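Local coordinates for protein acetate CoA-transferase subunit beta (Escherichia coli DH5[alpha], PDB 5DBN) that transfers coenzyme A from acetyl-CoA to acetoacetate and other short-chain fatty acids through a covalent enzyme-CoA intermediate, activating them for degradation, at residues 18-23 with 40-45; 47-52 with 76-81. All blocks are in the same frame, centred on the assembly; numbering follows the deposited sequence.

Interaction 1 of 2, residues 18-23 with 40-45; sequences GDIVNL and HITLQS
The side chains of Asn22 and Gln44 cross obliquely, their amide planes 48° apart. ND2 of Asn22 gives a hydrogen to OE1 of Gln44 at 3.0 Å; OE1 lies nearly in the plane of the Asn22 amide, but the bond is bent, with 133° at the hydrogen. Gln44 reaches this spot because CG is anti to the backbone N (chi1 -165°) and the chain then bends at chi2. ND2 of Asn22 has a second acceptor in OE1 of Glu46, the predicted active-site residue. NE2 of Gln44 bonds OG of Ser84, so Gln44 is held at both amide atoms, which limits its rotation.

Backbone bonds define a parallel pairing: Thr42 N to Asp19 O, Val21 N to Thr42 O (2.9 Å) and Gln44 N to Val21 O (2.9 Å). Before the strands proper, Gly18 N reaches His40 O at 2.7 Å. Beyond Gln44, a water accepts from Leu23 N, but its further link to Gln44 O is doubtful. On one face CD1 of Ile20 packs on CB of Thr42 at 3.7 Å. On the face of Val21 and Leu43, CG2 of Val21 touches CG2 of Ile41 at 4.0 Å, and CD2 of Leu43 reaches CD1 of Leu23 at 3.8 Å.

Strand 42-45 is an edge strand of the large mixed sheet within this chain. Strand 20-23 stands between it and strand 95-98, to which Ile20 and Asn22 make backbone hydrogen bonds.

Interaction 2 of 2, residues 47-52 with 76-81; sequences NGFLGL and AAMFDS
Phe79, Leu50 and Gly48 bury the most surface here, and the ring of Phe79 ties them together. One face of the ring is covered by the backbone of Gly48 and Phe49: CA of Phe49 stands 3.8 Å from the Phe79 ring centroid, 29° off the normal, a CH-pi contact. The C atom of Gly48 sits over that face as well, offset toward the rim. Leu50 comes instead at the ring's edge, its CG in the ring plane and 3.8 Å from CE2 of Phe79. A chi1 of 42° sets CG of Phe79 between its own backbone N and carbonyl carbon, which directs the ring across segment 47-52.

Three backbone bonds hold the two segments antiparallel. Leu50 and Ala77 form a hydrogen-bonded pair, with Leu50 N to Ala77 O at 2.9 Å in the carbonyl plane and Ala77 N to Leu50 O at 3.0 Å. Phe79 N bonds Gly48 O at 3.0 Å, but from above the carbonyl plane, 43° out of it. Phe49 and Met78 are the non-hydrogen-bonded pair between these bonds; their side chains run alongside each other, and SD of Met78 stands 4.8 Å from the Phe49 ring centroid in an oblique Met-aromatic contact.

At the far end Asp80 is the N-cap of helix 81-89, its OD1 accepting from Met83 N, and Leu87 of that helix packs on both Leu50 and Phe79. Gly48 and Phe49 both face Ser45, the geometry of a G1 beta bulge, which begins two residues after Glu46, the predicted active-site residue.

In the fold
Interactions 1 and 2 are consecutive along the chain, their centres 11 Å apart, and strand 42-45 joins them. The O atom of Leu43 accepts probable hydrogen bonds from Gly51 N at 2.9 Å and Leu52 N at 3.0 Å, while CG of Gln44 packs on CD2 of Leu50. Residue Glu46, the predicted active-site glutamate, lies between segments 40-45 and 47-52: measured between nearest side-chain atoms, it is about 3 Å from Asn22 in interaction 1 and about 5 Å from Asn47 in interaction 2. The two contacts precede and follow this position in sequence, one as a parallel strand pair of the mixed sheet, the other as an antiparallel pairing.

Interaction 1 of 2, residues 18-23 with 40-45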
# COMPACT_ATOMS: atom_id res chain seq x y z
N GLY B 18 10.54 17.30 18.36
CA GLY B 18 10.64 16.62 17.08
C GLY B 18 9.76 15.39 16.95
O GLY B 18 9.76 14.72 15.92
N ASP B 19 8.99 15.08 18.00
CA ASP B 19 8.12 13.91 18.00
C ASP B 19 6.98 14.02 16.99
O ASP B 19 6.43 15.10 16.76
CB ASP B 19 7.52 13.70 19.40
CG ASP B 19 8.43 12.91 20.32
OD1 ASP B 19 9.61 12.69 19.97
OD2 ASP B 19 7.96 12.52 21.41
N ILE B 20 6.64 12.88 16.38
CA ILE B 20 5.43 12.75 15.59
C ILE B 20 4.32 12.28 16.52
O ILE B 20 4.40 11.18 17.08
CB ILE B 20 5.59 11.77 14.42
CG1 ILE B 20 6.83 12.11 13.59
CG2 ILE B 20 4.35 11.77 13.54
CD1 ILE B 20 6.83 13.52 13.02
N VAL B 21 3.30 13.12 16.70
CA VAL B 21 2.28 12.89 17.72
C VAL B 21 0.88 12.76 17.13
O VAL B 21 0.55 13.44 16.16
CB VAL B 21 2.29 14.03 18.76
CG1 VAL B 21 1.24 13.79 19.85
CG2 VAL B 21 3.67 14.18 19.38
N ASN B 22 0.07 11.89 17.72
CA ASN B 22 -1.35 11.82 17.41
C ASN B 22 -2.21 12.10 18.63
O ASN B 22 -2.08 11.44 19.66
CB ASN B 22 -1.72 10.45 16.84
CG ASN B 22 -3.15 10.40 16.34
OD1 ASN B 22 -4.09 10.25 17.13
ND2 ASN B 22 -3.33 10.54 15.04
N LEU B 23 -3.11 13.07 18.50
CA LEU B 23 -4.01 13.46 19.59
C LEU B 23 -5.46 13.06 19.28
O LEU B 23 -6.05 13.54 18.32
CB LEU B 23 -3.93 14.97 19.83
CG LEU B 23 -2.57 15.53 20.24
CD1 LEU B 23 -2.67 17.04 20.40
CD2 LEU B 23 -2.06 14.89 21.53
N HIS B 40 8.90 21.31 19.78
CA HIS B 40 8.17 21.39 18.53
C HIS B 40 7.81 19.99 18.05
O HIS B 40 8.68 19.14 17.88
CB HIS B 40 8.98 22.12 17.47
CG HIS B 40 9.50 23.45 17.92
ND1 HIS B 40 8.75 24.60 17.85
CD2 HIS B 40 10.70 23.81 18.44
CE1 HIS B 40 9.46 25.61 18.32
NE2 HIS B 40 10.64 25.16 18.68
N ILE B 41 6.52 19.76 17.83
CA ILE B 41 6.02 18.47 17.38
C ILE B 41 5.29 18.60 16.06
O ILE B 41 4.95 19.70 15.63
CB ILE B 41 5.07 17.84 18.42
CG1 ILE B 41 3.86 18.74 18.66
CG2 ILE B 41 5.82 17.57 19.72
CD1 ILE B 41 2.79 18.12 19.52
N THR B 42 5.07 17.46 15.41
CA THR B 42 4.28 17.41 14.19
C THR B 42 3.05 16.54 14.46
O THR B 42 3.18 15.38 14.83
CB THR B 42 5.09 16.84 13.02
OG1 THR B 42 6.32 17.56 12.89
CG2 THR B 42 4.30 16.95 11.72
N LEU B 43 1.87 17.13 14.29
CA LEU B 43 0.63 16.42 14.56
C LEU B 43 0.13 15.67 13.33
O LEU B 43 0.07 16.22 12.23
CB LEU B 43 -0.45 17.40 15.05
CG LEU B 43 -0.19 18.01 16.42
CD1 LEU B 43 -1.22 19.08 16.71
CD2 LEU B 43 -0.23 16.94 17.50
N GLN B 44 -0.21 14.40 13.54
CA GLN B 44 -0.72 13.54 12.48
C GLN B 44 -2.23 13.40 12.62
O GLN B 44 -2.75 13.19 13.72
CB GLN B 44 -0.04 12.16 12.55
CG GLN B 44 -0.21 11.29 11.31
CD GLN B 44 -1.45 10.41 11.35
OE1 GLN B 44 -2.26 10.48 12.28
NE2 GLN B 44 -1.60 9.56 10.34
N SER B 45 -2.94 13.53 11.50
CA SER B 45 -4.39 13.40 11.47
C SER B 45 -4.77 12.12 10.73
O SER B 45 -4.34 11.90 9.60
CB SER B 45 -5.02 14.63 10.82
OG SER B 45 -6.39 14.77 11.18
O HOH W 1 8.80 16.76 14.11
O HOH W 2 -3.30 14.32 15.92

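Interaction 2 of 2, residues 47-52 with 76-81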
# COMPACT_ATOMS: atom_id res chain seq x y z
N ASN B 47 -7.29 11.02 9.19
CA ASN B 47 -7.96 11.14 7.89
C ASN B 47 -6.98 11.41 6.74
O ASN B 47 -7.38 11.47 5.58
CB ASN B 47 -9.03 12.23 7.94
CG ASN B 47 -8.54 13.52 8.57
OD1 ASN B 47 -7.64 13.51 9.41
ND2 ASN B 47 -9.15 14.64 8.18
N GLY B 48 -5.70 11.57 7.07
CA GLY B 48 -4.63 11.45 6.09
C GLY B 48 -3.77 12.66 5.82
O GLY B 48 -3.64 13.09 4.67
N PHE B 49 -3.16 13.22 6.86
CA PHE B 49 -2.12 14.23 6.65
C PHE B 49 -1.26 14.49 7.89
O PHE B 49 -1.67 14.21 9.02
CB PHE B 49 -2.73 15.55 6.16
CG PHE B 49 -3.75 16.15 7.08
CD1 PHE B 49 -5.08 15.77 7.01
CD2 PHE B 49 -3.39 17.12 8.00
CE1 PHE B 49 -6.02 16.34 7.84
CE2 PHE B 49 -4.32 17.69 8.84
CZ PHE B 49 -5.65 17.30 8.76
N LEU B 50 -0.05 14.99 7.64
CA LEU B 50 0.87 15.39 8.69
C LEU B 50 1.03 16.91 8.70
O LEU B 50 1.01 17.54 7.64
CB LEU B 50 2.24 14.73 8.50
CG LEU B 50 2.33 13.26 8.91
CD1 LEU B 50 3.54 12.60 8.27
CD2 LEU B 50 2.41 13.14 10.42
N GLY B 51 1.20 17.48 9.89
CA GLY B 51 1.36 18.91 10.04
C GLY B 51 0.04 19.58 10.39
O GLY B 51 -0.23 20.70 9.94
N LEU B 52 -0.77 18.90 11.20
CA LEU B 52 -2.06 19.45 11.63
C LEU B 52 -1.85 20.68 12.50
O LEU B 52 -0.91 20.75 13.28
CB LEU B 52 -2.85 18.39 12.40
CG LEU B 52 -4.19 18.84 13.00
CD1 LEU B 52 -5.17 19.25 11.92
CD2 LEU B 52 -4.77 17.75 13.88
N ALA B 76 3.26 20.83 5.60
CA ALA B 76 2.28 19.78 5.80
C ALA B 76 2.23 18.87 4.57
O ALA B 76 2.48 19.31 3.45
CB ALA B 76 0.91 20.38 6.07
N ALA B 77 1.90 17.60 4.80
CA ALA B 77 1.85 16.61 3.73
C ALA B 77 0.52 15.86 3.74
O ALA B 77 0.03 15.49 4.80
CB ALA B 77 3.01 15.64 3.85
N MET B 78 -0.04 15.66 2.55
CA MET B 78 -1.28 14.92 2.39
C MET B 78 -1.00 13.51 1.89
O MET B 78 -0.05 13.28 1.14
CB MET B 78 -2.20 15.65 1.41
CG MET B 78 -2.57 17.07 1.84
SD MET B 78 -3.61 17.12 3.31
CE MET B 78 -3.21 18.73 3.98
N PHE B 79 -1.83 12.56 2.31
CA PHE B 79 -1.72 11.17 1.86
C PHE B 79 -3.03 10.42 2.12
O PHE B 79 -3.87 10.91 2.88
CB PHE B 79 -0.55 10.48 2.56
CG PHE B 79 -0.45 10.79 4.03
CD1 PHE B 79 -1.28 10.17 4.95
CD2 PHE B 79 0.47 11.72 4.49
CE1 PHE B 79 -1.19 10.46 6.29
CE2 PHE B 79 0.57 12.02 5.83
CZ PHE B 79 -0.27 11.39 6.74
N ASP B 80 -3.20 9.26 1.50
CA ASP B 80 -4.45 8.50 1.67
C ASP B 80 -4.46 7.73 2.98
O ASP B 80 -3.49 7.76 3.75
CB ASP B 80 -4.69 7.55 0.48
CG ASP B 80 -3.60 6.50 0.31
OD1 ASP B 80 -3.21 5.85 1.30
OD2 ASP B 80 -3.16 6.31 -0.84
N SER B 81 -5.56 7.03 3.24
CA SER B 81 -5.77 6.36 4.52
C SER B 81 -4.87 5.14 4.71
O SER B 81 -4.49 4.82 5.84
CB SER B 81 -7.24 5.95 4.65
OG SER B 81 -8.09 7.08 4.55